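Local coordinates for protein ADP-ribosylation factor guanine nucleotide-exchange factor SEC7 (Saccharomyces cerevisiae, PDB 4OIY) that activates the GTPase ARF1 at the trans-Golgi network by guanine nucleotide exchange through this Sec7 domain, supporting vesicle budding and traffic in the Golgi, at residues A[56-61]-A[97-102]; A[62-66]-A[107-111]; A[74-79]-A[114-118]; A[88-92]-A[136-141]. One frame throughout, in Å; residues are numbered along the deposited sequence. Where two conformers were deposited one is given.

Interaction 1: A[56-61]-A[97-102]; sequences MAAVGD and QSFRLP
G60 of helix 56-64 meets F99 and R100 of loop 97-102, whose FRLP sequence belongs to the conserved motif that in Sec7 domains leads to the glutamic finger. The inner part is tight. G60 CA sits 3.3 Å from R100 O in a nearly straight CA-H...O contact (163°) and 3.9 Å from F99 CD2, so glycine suits a place where backbone lies on backbone. P102 CG rests 3.6 Å from G60 O. Behind them V59 crosses F99 at about a right angle, and the F99 ring stacks on F111 of helix 105-122. M56 O is gripped twice: R100 N binds it at 3.0 Å from one face of its carbonyl plane, while G60 N reaches it from the other. R100 extends with CG opposite its backbone N (chi1 -173°), then bends at chi3, laying one guanidinium face closely over the methyl of A57, with CB 3.4 Å above its plane. This long side chain thus shields a small one yet still reaches water. Around D61 the fit is looser. D61 OD1 stays 4.4 Å from R100 NH2, beyond salt-bridge range. A water bridges them, accepting from R100 NH2 at 2.9 Å and donating to D61 OD1 at 2.7 Å.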
loop_
_atom_site.group_PDB
_atom_site.type_symbol
_atom_site.label_atom_id
_atom_site.label_comp_id
_atom_site.label_asym_id
_atom_site.label_seq_id
_atom_site.Cartn_x
_atom_site.Cartn_y
_atom_site.Cartn_z
ATOM N N MET A 56 9.327 -7.169 1.227
ATOM C CA MET A 56 8.307 -6.188 0.867
ATOM C C MET A 56 8.484 -5.635 -0.532
ATOM O O MET A 56 7.505 -5.261 -1.169
ATOM C CB MET A 56 8.278 -5.057 1.880
ATOM C CG MET A 56 7.745 -5.534 3.212
ATOM S SD MET A 56 7.024 -4.178 4.114
ATOM C CE MET A 56 8.513 -3.311 4.560
ATOM N N ALA A 57 9.723 -5.578 -1.000
ATOM C CA ALA A 57 9.980 -5.137 -2.365
ATOM C C ALA A 57 9.559 -6.198 -3.371
ATOM O O ALA A 57 8.993 -5.876 -4.411
ATOM C CB ALA A 57 11.439 -4.766 -2.555
ATOM N N ALA A 58 9.814 -7.468 -3.058
ATOM C CA ALA A 58 9.355 -8.544 -3.919
ATOM C C ALA A 58 7.826 -8.559 -3.986
ATOM O O ALA A 58 7.249 -8.720 -5.063
ATOM C CB ALA A 58 9.890 -9.887 -3.434
ATOM N N VAL A 59 7.166 -8.366 -2.846
ATOM C CA VAL A 59 5.700 -8.329 -2.811
ATOM C C VAL A 59 5.181 -7.155 -3.643
ATOM O O VAL A 59 4.268 -7.314 -4.449
ATOM C CB VAL A 59 5.167 -8.252 -1.356
ATOM C CG1 VAL A 59 3.663 -8.001 -1.336
ATOM C CG2 VAL A 59 5.507 -9.525 -0.590
ATOM N N GLY A 60 5.755 -5.973 -3.447
ATOM C CA GLY A 60 5.289 -4.795 -4.163
ATOM C C GLY A 60 5.466 -4.938 -5.661
ATOM O O GLY A 60 4.594 -4.564 -6.445
ATOM N N ASP A 61 6.606 -5.477 -6.070
ATOM C CA ASP A 61 6.869 -5.665 -7.492
ATOM C C ASP A 61 5.903 -6.690 -8.092
ATOM O O ASP A 61 5.436 -6.513 -9.211
ATOM C CB ASP A 61 8.331 -6.061 -7.708
ATOM C CG ASP A 61 9.290 -4.870 -7.621
ATOM O OD1 ASP A 61 8.889 -3.764 -7.225
ATOM O OD2 ASP A 61 10.468 -5.042 -7.983
ATOM N N GLN A 97 2.872 0.394 4.635
ATOM C CA GLN A 97 3.867 -0.323 5.430
ATOM C C GLN A 97 3.787 -1.842 5.192
ATOM O O GLN A 97 4.554 -2.615 5.797
ATOM C CB GLN A 97 3.698 0.019 6.919
ATOM C CG GLN A 97 4.104 1.453 7.238
ATOM C CD GLN A 97 4.007 1.800 8.718
ATOM O OE1 GLN A 97 3.359 1.098 9.497
ATOM N NE2 GLN A 97 4.649 2.898 9.106
ATOM N N SER A 98 2.877 -2.276 4.313
ATOM C CA SER A 98 2.710 -3.708 3.999
ATOM C C SER A 98 3.413 -4.189 2.717
ATOM O O SER A 98 3.451 -5.392 2.451
ATOM C CB SER A 98 1.221 -4.064 3.920
ATOM O OG SER A 98 0.608 -3.568 2.740
ATOM N N PHE A 99 3.928 -3.263 1.915
ATOM C CA PHE A 99 4.664 -3.579 0.689
ATOM C C PHE A 99 5.444 -2.332 0.266
ATOM O O PHE A 99 5.180 -1.234 0.749
ATOM C CB PHE A 99 3.702 -3.994 -0.430
ATOM C CG PHE A 99 2.856 -2.863 -0.935
ATOM C CD1 PHE A 99 1.740 -2.445 -0.237
ATOM C CD2 PHE A 99 3.192 -2.197 -2.097
ATOM C CE1 PHE A 99 0.969 -1.385 -0.695
ATOM C CE2 PHE A 99 2.430 -1.143 -2.565
ATOM C CZ PHE A 99 1.311 -0.732 -1.868
ATOM N N ARG A 100 6.414 -2.503 -0.628
ATOM C CA ARG A 100 7.113 -1.365 -1.224
ATOM C C ARG A 100 6.504 -0.989 -2.563
ATOM O O ARG A 100 6.414 -1.820 -3.463
ATOM C CB ARG A 100 8.588 -1.695 -1.436
ATOM C CG ARG A 100 9.413 -0.502 -1.892
ATOM C CD ARG A 100 10.871 -0.857 -2.106
ATOM N NE ARG A 100 11.127 -1.441 -3.419
ATOM C CZ ARG A 100 12.338 -1.713 -3.907
ATOM N NH1 ARG A 100 13.426 -1.477 -3.186
ATOM N NH2 ARG A 100 12.454 -2.234 -5.118
ATOM N N LEU A 101 6.082 0.270 -2.697
ATOM C CA LEU A 101 5.582 0.761 -3.972
ATOM C C LEU A 101 6.651 0.595 -5.045
ATOM O O LEU A 101 7.818 0.894 -4.782
ATOM C CB LEU A 101 5.181 2.241 -3.889
ATOM C CG LEU A 101 3.810 2.562 -3.284
ATOM C CD1 LEU A 101 3.726 4.045 -2.990
ATOM C CD2 LEU A 101 2.673 2.142 -4.196
ATOM N N PRO A 102 6.256 0.107 -6.239
ATOM C CA PRO A 102 7.170 0.071 -7.384
ATOM C C PRO A 102 7.571 1.460 -7.838
ATOM O O PRO A 102 7.064 2.472 -7.328
ATOM C CB PRO A 102 6.345 -0.586 -8.487
ATOM C CG PRO A 102 5.270 -1.332 -7.791
ATOM C CD PRO A 102 4.979 -0.561 -6.541
HETATM O O HOH W 1 8.796 -2.511 -4.795
HETATM O O HOH W 2 10.677 -1.699 -7.335
#

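Interaction 2: A[62-66]-A[107-111]; sequences YLGEG and KIDRF
K107 and R110 both come up to the backbone oxygen of G64, close to the C-terminal end of helix 56-64, where carbonyls need partners other than the next helical turn. R110 NH1 lies 2.8 Å from G64 O, but the bond is weak, its angle at hydrogen only 128°. A bend at chi3 (-74°) turns the guanidinium so that its edge meets this oxygen, while K107 CA covers one of its faces. K107 runs extended past the same carbonyl, with CD and CE each 3.1 Å from G64 O. Waters satisfy much of the rest. One donates to L63 O at 2.7 Å and to E65 O at 2.9 Å, and accepts from R110 NE. A second accepts from G66 N at 2.8 Å and from K107 NZ, and donates to E65 OE1, thereby joining a lysine and a glutamate that make no direct salt bridge. Two basic residues suit this helix end, whose carbonyls probably make it locally negative. The apolar side is closed by F111: its CZ meets L63 CB edge-on at 3.6 Å, and the bare G64 leaves room for the ring. F111 also touches M74, so helix 105-122 is wedged against helix 68-79 as well as against helix 56-64.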
loop_
_atom_site.group_PDB
_atom_site.type_symbol
_atom_site.label_atom_id
_atom_site.label_comp_id
_atom_site.label_asym_id
_atom_site.label_seq_id
_atom_site.Cartn_x
_atom_site.Cartn_y
_atom_site.Cartn_z
ATOM N N TYR A 62 5.578 -7.733 -7.335
ATOM C CA TYR A 62 4.640 -8.763 -7.770
ATOM C C TYR A 62 3.235 -8.178 -7.932
ATOM O O TYR A 62 2.581 -8.393 -8.945
ATOM C CB TYR A 62 4.650 -9.904 -6.755
ATOM C CG TYR A 62 3.708 -11.055 -7.031
ATOM C CD1 TYR A 62 3.774 -11.772 -8.215
ATOM C CD2 TYR A 62 2.784 -11.458 -6.076
ATOM C CE1 TYR A 62 2.939 -12.849 -8.442
ATOM C CE2 TYR A 62 1.939 -12.530 -6.298
ATOM C CZ TYR A 62 2.018 -13.213 -7.488
ATOM O OH TYR A 62 1.187 -14.287 -7.702
ATOM N N LEU A 63 2.788 -7.425 -6.937
ATOM C CA LEU A 63 1.477 -6.788 -6.999
ATOM C C LEU A 63 1.404 -5.710 -8.072
ATOM O O LEU A 63 0.314 -5.410 -8.579
ATOM C CB LEU A 63 1.127 -6.160 -5.648
ATOM C CG LEU A 63 0.949 -7.120 -4.469
ATOM C CD1 LEU A 63 0.684 -6.295 -3.224
ATOM C CD2 LEU A 63 -0.157 -8.131 -4.726
ATOM N N GLY A 64 2.557 -5.134 -8.405
ATOM C CA GLY A 64 2.635 -4.037 -9.355
ATOM C C GLY A 64 2.787 -4.433 -10.809
ATOM O O GLY A 64 2.757 -3.556 -11.667
ATOM N N GLU A 65 2.950 -5.726 -11.100
ATOM C CA GLU A 65 3.184 -6.171 -12.477
ATOM C C GLU A 65 2.043 -5.699 -13.374
ATOM O O GLU A 65 0.873 -5.753 -12.985
ATOM C CB GLU A 65 3.295 -7.701 -12.568
ATOM C CG GLU A 65 4.445 -8.345 -11.804
ATOM C CD GLU A 65 5.822 -8.138 -12.417
ATOM O OE1 GLU A 65 5.926 -7.649 -13.565
ATOM O OE2 GLU A 65 6.818 -8.478 -11.732
ATOM N N GLY A 66 2.399 -5.236 -14.570
ATOM C CA GLY A 66 1.434 -4.822 -15.585
ATOM C C GLY A 66 0.915 -6.017 -16.363
ATOM O O GLY A 66 1.144 -6.135 -17.570
ATOM N N LYS A 107 2.188 2.222 -12.349
ATOM C CA LYS A 107 1.969 1.167 -11.362
ATOM C C LYS A 107 1.504 1.765 -10.045
ATOM O O LYS A 107 0.529 1.298 -9.452
ATOM C CB LYS A 107 3.245 0.367 -11.154
ATOM C CG LYS A 107 3.613 -0.457 -12.367
ATOM C CD LYS A 107 4.857 -1.283 -12.151
ATOM C CE LYS A 107 5.054 -2.245 -13.316
ATOM N NZ LYS A 107 6.167 -3.181 -13.056
ATOM N N ILE A 108 2.205 2.790 -9.583
ATOM C CA ILE A 108 1.818 3.482 -8.365
ATOM C C ILE A 108 0.363 3.921 -8.455
ATOM O O ILE A 108 -0.408 3.706 -7.522
ATOM C CB ILE A 108 2.734 4.699 -8.094
ATOM C CG1 ILE A 108 4.158 4.225 -7.805
ATOM C CG2 ILE A 108 2.209 5.530 -6.926
ATOM C CD1 ILE A 108 5.183 5.328 -7.833
ATOM N N ASP A 109 -0.016 4.504 -9.588
ATOM C CA ASP A 109 -1.372 5.005 -9.764
ATOM C C ASP A 109 -2.419 3.897 -9.583
ATOM O O ASP A 109 -3.495 4.143 -9.039
ATOM C CB ASP A 109 -1.538 5.674 -11.135
ATOM C CG ASP A 109 -0.734 6.981 -11.283
ATOM O OD1 ASP A 109 -0.255 7.557 -10.285
ATOM O OD2 ASP A 109 -0.560 7.429 -12.443
ATOM N N ARG A 110 -2.115 2.692 -10.055
ATOM C CA ARG A 110 -3.017 1.545 -9.864
ATOM C C ARG A 110 -3.238 1.251 -8.376
ATOM O O ARG A 110 -4.386 1.081 -7.934
ATOM C CB ARG A 110 -2.483 0.298 -10.580
ATOM C CG ARG A 110 -2.488 0.388 -12.100
ATOM C CD ARG A 110 -2.474 -1.002 -12.729
ATOM N NE ARG A 110 -1.191 -1.696 -12.640
ATOM C CZ ARG A 110 -0.178 -1.513 -13.485
ATOM N NH1 ARG A 110 0.943 -2.193 -13.326
ATOM N NH2 ARG A 110 -0.274 -0.640 -14.486
ATOM N N PHE A 111 -2.152 1.185 -7.607
ATOM C CA PHE A 111 -2.250 0.978 -6.156
ATOM C C PHE A 111 -3.075 2.075 -5.491
ATOM O O PHE A 111 -3.964 1.791 -4.677
ATOM C CB PHE A 111 -0.873 0.967 -5.497
ATOM C CG PHE A 111 -0.079 -0.281 -5.737
ATOM C CD1 PHE A 111 -0.235 -1.384 -4.918
ATOM C CD2 PHE A 111 0.853 -0.333 -6.757
ATOM C CE1 PHE A 111 0.515 -2.521 -5.118
ATOM C CE2 PHE A 111 1.615 -1.472 -6.961
ATOM C CZ PHE A 111 1.435 -2.570 -6.145
HETATM O O HOH W 3 -0.491 -4.218 -10.921
HETATM O O HOH W 4 5.082 -5.294 -15.186
#

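Interaction 3: A[74-79]-A[114-118]; sequences MHAFVD and KFAER
K114 inserts its side chain, as a knob into a hole, among M74, H75, V78 and D79, where helix 105-122 packs along helix 68-79. The two segments run at 37° to each other with their axes 9.8 Å apart at closest approach, near enough for side chains to interdigitate.

The apolar contacts come first. K114 CG presses against V78 CB at 3.6 Å, and K114 CD lies 3.7 Å from H75 CD2. V78 suits the spot because its compact, branched end meets K114, R118 and the backbone of F115 at once, with CG1 3.8 Å from R118 CB. The methylenes of lysine and arginine thus offer valine an apolar surface despite their charged ends.

The polar contacts lie beyond. The K114 chain bends at chi2 (63°), and the side chains of K114 and D79 cross at about a right angle. NZ forms a salt bridge with D79 OD1 at 3.0 Å, approaching on the syn side of the carboxylate but 27° out of its plane. R118 behaves differently: D79 O lies over one face of its guanidinium, 2.9 Å from NH2, yet the angle is too poor for a hydrogen bond. NH2 bonds instead to F81 O, a little further along the chain. The side chain of R118 is also about 5 Å from that of D121, which binds magnesium in a structure of this protein.

Long basic residues here do double duty, their carbon chains packing the interface while their charged ends reach on to oxygens, K114 to D79 and R118 to F81; K114 probably offsets the charge of D79.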
loop_
_atom_site.group_PDB
_atom_site.type_symbol
_atom_site.label_atom_id
_atom_site.label_comp_id
_atom_site.label_asym_id
_atom_site.label_seq_id
_atom_site.Cartn_x
_atom_site.Cartn_y
_atom_site.Cartn_z
ATOM N N MET A 74 -3.604 -7.759 -6.818
ATOM C CA MET A 74 -3.430 -6.500 -6.102
ATOM C C MET A 74 -4.774 -5.953 -5.627
ATOM O O MET A 74 -4.875 -5.455 -4.518
ATOM C CB MET A 74 -2.702 -5.477 -6.974
ATOM C CG MET A 74 -2.354 -4.183 -6.256
ATOM S SD MET A 74 -3.650 -2.939 -6.376
ATOM C CE MET A 74 -3.264 -2.335 -8.013
ATOM N N HIS A 75 -5.805 -6.041 -6.464
ATOM C CA HIS A 75 -7.121 -5.578 -6.042
ATOM C C HIS A 75 -7.628 -6.382 -4.842
ATOM O O HIS A 75 -8.158 -5.810 -3.876
ATOM C CB HIS A 75 -8.098 -5.604 -7.205
ATOM C CG HIS A 75 -7.821 -4.547 -8.231
ATOM N ND1 HIS A 75 -8.418 -4.539 -9.474
ATOM C CD2 HIS A 75 -7.001 -3.471 -8.201
ATOM C CE1 HIS A 75 -7.988 -3.493 -10.158
ATOM N NE2 HIS A 75 -7.130 -2.826 -9.405
ATOM N N ALA A 76 -7.430 -7.697 -4.890
ATOM C CA ALA A 76 -7.792 -8.563 -3.762
ATOM C C ALA A 76 -6.986 -8.215 -2.510
ATOM O O ALA A 76 -7.499 -8.256 -1.407
ATOM C CB ALA A 76 -7.585 -10.026 -4.114
ATOM N N PHE A 77 -5.721 -7.879 -2.691
ATOM C CA PHE A 77 -4.842 -7.512 -1.581
ATOM C C PHE A 77 -5.410 -6.284 -0.860
ATOM O O PHE A 77 -5.571 -6.295 0.358
ATOM C CB PHE A 77 -3.443 -7.263 -2.160
ATOM C CG PHE A 77 -2.384 -6.877 -1.164
ATOM C CD1 PHE A 77 -1.626 -7.851 -0.529
ATOM C CD2 PHE A 77 -2.084 -5.542 -0.938
ATOM C CE1 PHE A 77 -0.616 -7.501 0.348
ATOM C CE2 PHE A 77 -1.083 -5.184 -0.049
ATOM C CZ PHE A 77 -0.341 -6.169 0.581
ATOM N N VAL A 78 -5.740 -5.244 -1.624
ATOM C CA VAL A 78 -6.338 -4.034 -1.048
ATOM C C VAL A 78 -7.679 -4.368 -0.390
ATOM O O VAL A 78 -7.989 -3.838 0.668
ATOM C CB VAL A 78 -6.515 -2.898 -2.085
ATOM C CG1 VAL A 78 -7.045 -1.638 -1.413
ATOM C CG2 VAL A 78 -5.191 -2.591 -2.775
ATOM N N ASP A 79 -8.445 -5.268 -1.001
ATOM C CA ASP A 79 -9.760 -5.650 -0.463
ATOM C C ASP A 79 -9.693 -6.315 0.908
ATOM O O ASP A 79 -10.699 -6.337 1.618
ATOM C CB ASP A 79 -10.502 -6.599 -1.415
ATOM C CG ASP A 79 -11.134 -5.892 -2.591
ATOM O OD1 ASP A 79 -11.206 -4.644 -2.612
ATOM O OD2 ASP A 79 -11.587 -6.617 -3.511
ATOM N N LYS A 114 -6.889 2.153 -6.278
ATOM C CA LYS A 114 -7.599 1.087 -5.577
ATOM C C LYS A 114 -7.678 1.375 -4.079
ATOM O O LYS A 114 -8.719 1.153 -3.459
ATOM C CB LYS A 114 -6.934 -0.262 -5.819
ATOM C CG LYS A 114 -7.632 -1.432 -5.150
ATOM C CD LYS A 114 -9.046 -1.682 -5.657
ATOM C CE LYS A 114 -9.658 -2.859 -4.909
ATOM N NZ LYS A 114 -11.097 -3.081 -5.201
ATOM N N PHE A 115 -6.583 1.862 -3.498
ATOM C CA PHE A 115 -6.603 2.310 -2.107
ATOM C C PHE A 115 -7.705 3.344 -1.886
ATOM O O PHE A 115 -8.502 3.217 -0.954
ATOM C CB PHE A 115 -5.255 2.900 -1.700
ATOM C CG PHE A 115 -5.300 3.650 -0.406
ATOM C CD1 PHE A 115 -5.245 2.963 0.795
ATOM C CD2 PHE A 115 -5.446 5.028 -0.385
ATOM C CE1 PHE A 115 -5.326 3.635 1.991
ATOM C CE2 PHE A 115 -5.534 5.710 0.817
ATOM C CZ PHE A 115 -5.472 5.005 2.005
ATOM N N ALA A 116 -7.754 4.355 -2.747
ATOM C CA ALA A 116 -8.733 5.439 -2.607
ATOM C C ALA A 116 -10.148 4.894 -2.691
ATOM O O ALA A 116 -11.013 5.279 -1.909
ATOM C CB ALA A 116 -8.509 6.502 -3.678
ATOM N N GLU A 117 -10.387 3.995 -3.634
ATOM C CA GLU A 117 -11.713 3.406 -3.799
ATOM C C GLU A 117 -12.136 2.623 -2.562
ATOM O O GLU A 117 -13.274 2.751 -2.102
ATOM C CB GLU A 117 -11.760 2.545 -5.059
ATOM C CG GLU A 117 -11.757 3.383 -6.328
ATOM C CD GLU A 117 -11.462 2.589 -7.583
ATOM O OE1 GLU A 117 -11.151 1.385 -7.477
ATOM O OE2 GLU A 117 -11.519 3.181 -8.687
ATOM N N ARG A 118 -11.217 1.843 -2.009
ATOM C CA ARG A 118 -11.491 1.049 -0.809
ATOM C C ARG A 118 -11.734 1.975 0.364
ATOM O O ARG A 118 -12.671 1.778 1.140
ATOM C CB ARG A 118 -10.319 0.101 -0.519
ATOM C CG ARG A 118 -10.438 -0.760 0.736
ATOM C CD ARG A 118 -11.456 -1.856 0.546
ATOM N NE ARG A 118 -11.517 -2.767 1.690
ATOM C CZ ARG A 118 -12.462 -3.687 1.862
ATOM N NH1 ARG A 118 -13.429 -3.841 0.967
ATOM N NH2 ARG A 118 -12.433 -4.466 2.940
#

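Interaction 4: A[88-92]-A[136-141]; sequences IVDAL and LSYSLI
Helices 88-96 and 130-148 of the all-helical Sec7 domain meet in a buried, mostly apolar crossing, without a hydrogen bond between the segments, in which L140 meets I88, V89 and L92. L140 CD1 lies 3.8 Å from I88 CG2, and its other methyl, CD2, lies 3.8 Å from V89 CG2. A forked leucine suits this place because its two branches serve two neighbouring residues of the opposite helix, whereas the beta-branched I88 and V89 present methyls close to their own backbone. In L140, CG lies beside the backbone N, and chi2 (166°) carries CD1 onward to I88 while CD2 branches off to V89.

These segments cross at -73° with their axes 10.8 Å apart, a steep angle that confines the contact to about one turn on each side. Together with helix 105-122 they belong to the set of helices that, in Sec7 domains, borders the hydrophobic groove for Arf. L92 comes in one turn after I88. Its CD2 is 3.8 Å from L140 CB, 4.0 Å from the backbone S137 O and 4.2 Å from I141 CG1, so a single methyl settles over the near side of the other helix. M112 of helix 105-122 also touches L92. Near the start of helix 88-96, L136 CD2 meets I88 CG2 at 4.1 Å, and L182 of helix 176-188 packs against both I88 and L136.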
loop_
_atom_site.group_PDB
_atom_site.type_symbol
_atom_site.label_atom_id
_atom_site.label_comp_id
_atom_site.label_asym_id
_atom_site.label_seq_id
_atom_site.Cartn_x
_atom_site.Cartn_y
_atom_site.Cartn_z
ATOM N N ILE A 88 -7.594 8.965 6.860
ATOM C CA ILE A 88 -6.914 8.585 5.625
ATOM C C ILE A 88 -5.419 8.352 5.876
ATOM O O ILE A 88 -4.813 7.481 5.231
ATOM C CB ILE A 88 -7.164 9.580 4.475
ATOM C CG1 ILE A 88 -6.618 9.022 3.150
ATOM C CG2 ILE A 88 -6.554 10.941 4.779
ATOM C CD1 ILE A 88 -6.980 9.850 1.936
ATOM N N VAL A 89 -4.832 9.078 6.833
ATOM C CA VAL A 89 -3.422 8.850 7.185
ATOM C C VAL A 89 -3.208 7.477 7.832
ATOM O O VAL A 89 -2.265 6.775 7.491
ATOM C CB VAL A 89 -2.873 9.983 8.078
ATOM C CG1 VAL A 89 -1.529 9.608 8.710
ATOM C CG2 VAL A 89 -2.754 11.255 7.263
ATOM N N ASP A 90 -4.074 7.090 8.759
ATOM C CA ASP A 90 -3.930 5.790 9.396
ATOM C C ASP A 90 -4.140 4.658 8.400
ATOM O O ASP A 90 -3.432 3.651 8.434
ATOM C CB ASP A 90 -4.845 5.682 10.614
ATOM C CG ASP A 90 -4.246 6.371 11.847
ATOM O OD1 ASP A 90 -3.013 6.586 11.887
ATOM O OD2 ASP A 90 -5.002 6.695 12.769
ATOM N N ALA A 91 -5.079 4.847 7.479
ATOM C CA ALA A 91 -5.296 3.874 6.409
ATOM C C ALA A 91 -4.082 3.767 5.497
ATOM O O ALA A 91 -3.618 2.675 5.215
ATOM C CB ALA A 91 -6.534 4.230 5.604
ATOM N N LEU A 92 -3.553 4.912 5.078
ATOM C CA LEU A 92 -2.349 4.942 4.244
ATOM C C LEU A 92 -1.145 4.299 4.944
ATOM O O LEU A 92 -0.349 3.594 4.307
ATOM C CB LEU A 92 -2.013 6.385 3.880
ATOM C CG LEU A 92 -1.086 6.639 2.696
ATOM C CD1 LEU A 92 -1.705 6.097 1.422
ATOM C CD2 LEU A 92 -0.831 8.130 2.590
ATOM N N LEU A 136 -5.202 13.272 -2.553
ATOM C CA LEU A 136 -4.745 13.578 -1.207
ATOM C C LEU A 136 -3.674 12.589 -0.767
ATOM O O LEU A 136 -2.729 12.967 -0.086
ATOM C CB LEU A 136 -5.922 13.572 -0.230
ATOM C CG LEU A 136 -5.611 13.909 1.232
ATOM C CD1 LEU A 136 -4.879 15.236 1.339
ATOM C CD2 LEU A 136 -6.896 13.941 2.041
ATOM N N SER A 137 -3.811 11.329 -1.182
ATOM C CA SER A 137 -2.839 10.303 -0.814
ATOM C C SER A 137 -1.439 10.630 -1.332
ATOM O O SER A 137 -0.462 10.433 -0.632
ATOM C CB SER A 137 -3.289 8.931 -1.308
ATOM O OG SER A 137 -4.473 8.545 -0.646
ATOM N N TYR A 138 -1.335 11.149 -2.557
ATOM C CA TYR A 138 -0.024 11.564 -3.074
ATOM C C TYR A 138 0.563 12.735 -2.298
ATOM O O TYR A 138 1.757 12.779 -2.030
ATOM C CB TYR A 138 -0.089 11.938 -4.559
ATOM C CG TYR A 138 -0.251 10.736 -5.438
ATOM C CD1 TYR A 138 0.858 10.034 -5.894
ATOM C CD2 TYR A 138 -1.508 10.281 -5.789
ATOM C CE1 TYR A 138 0.709 8.908 -6.684
ATOM C CE2 TYR A 138 -1.667 9.173 -6.584
ATOM C CZ TYR A 138 -0.553 8.490 -7.029
ATOM O OH TYR A 138 -0.720 7.378 -7.812
ATOM N N SER A 139 -0.296 13.677 -1.919
ATOM C CA SER A 139 0.159 14.821 -1.146
ATOM C C SER A 139 0.663 14.376 0.226
ATOM O O SER A 139 1.636 14.923 0.741
ATOM C CB SER A 139 -0.967 15.841 -1.005
ATOM O OG SER A 139 -0.531 16.972 -0.297
ATOM N N LEU A 140 0.002 13.377 0.803
ATOM C CA LEU A 140 0.395 12.843 2.096
ATOM C C LEU A 140 1.705 12.079 1.997
ATOM O O LEU A 140 2.535 12.175 2.892
ATOM C CB LEU A 140 -0.700 11.948 2.680
ATOM C CG LEU A 140 -1.967 12.687 3.123
ATOM C CD1 LEU A 140 -3.114 11.726 3.368
ATOM C CD2 LEU A 140 -1.687 13.533 4.357
ATOM N N ILE A 141 1.900 11.325 0.916
ATOM C CA ILE A 141 3.170 10.621 0.707
ATOM C C ILE A 141 4.314 11.624 0.572
ATOM O O ILE A 141 5.392 11.442 1.153
ATOM C CB ILE A 141 3.110 9.705 -0.535
ATOM C CG1 ILE A 141 2.214 8.493 -0.253
ATOM C CG2 ILE A 141 4.510 9.230 -0.930
ATOM C CD1 ILE A 141 1.802 7.736 -1.490
#

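Followed from the N terminus, the chain passes the first segments of all four contacts before reaching any second segment, and the second segments then come in the same order. Every loop therefore crosses the others and none nests. Interaction 1 closes the loop from helix 56-64 to the turn after helix 88-96; interactions 2 and 3 close loops onto successive parts of helix 105-122, from helices 56-64 and 68-79; interaction 4 closes the last, between helices 88-96 and 130-148. F111 joins interactions 1 and 2, M74 joins 2 and 3, and F115 joins 3 and 4. Helix 105-122, reaching interaction 4 through F115, thereby links helices 56-64 and 68-79 to helices 88-96 and 130-148.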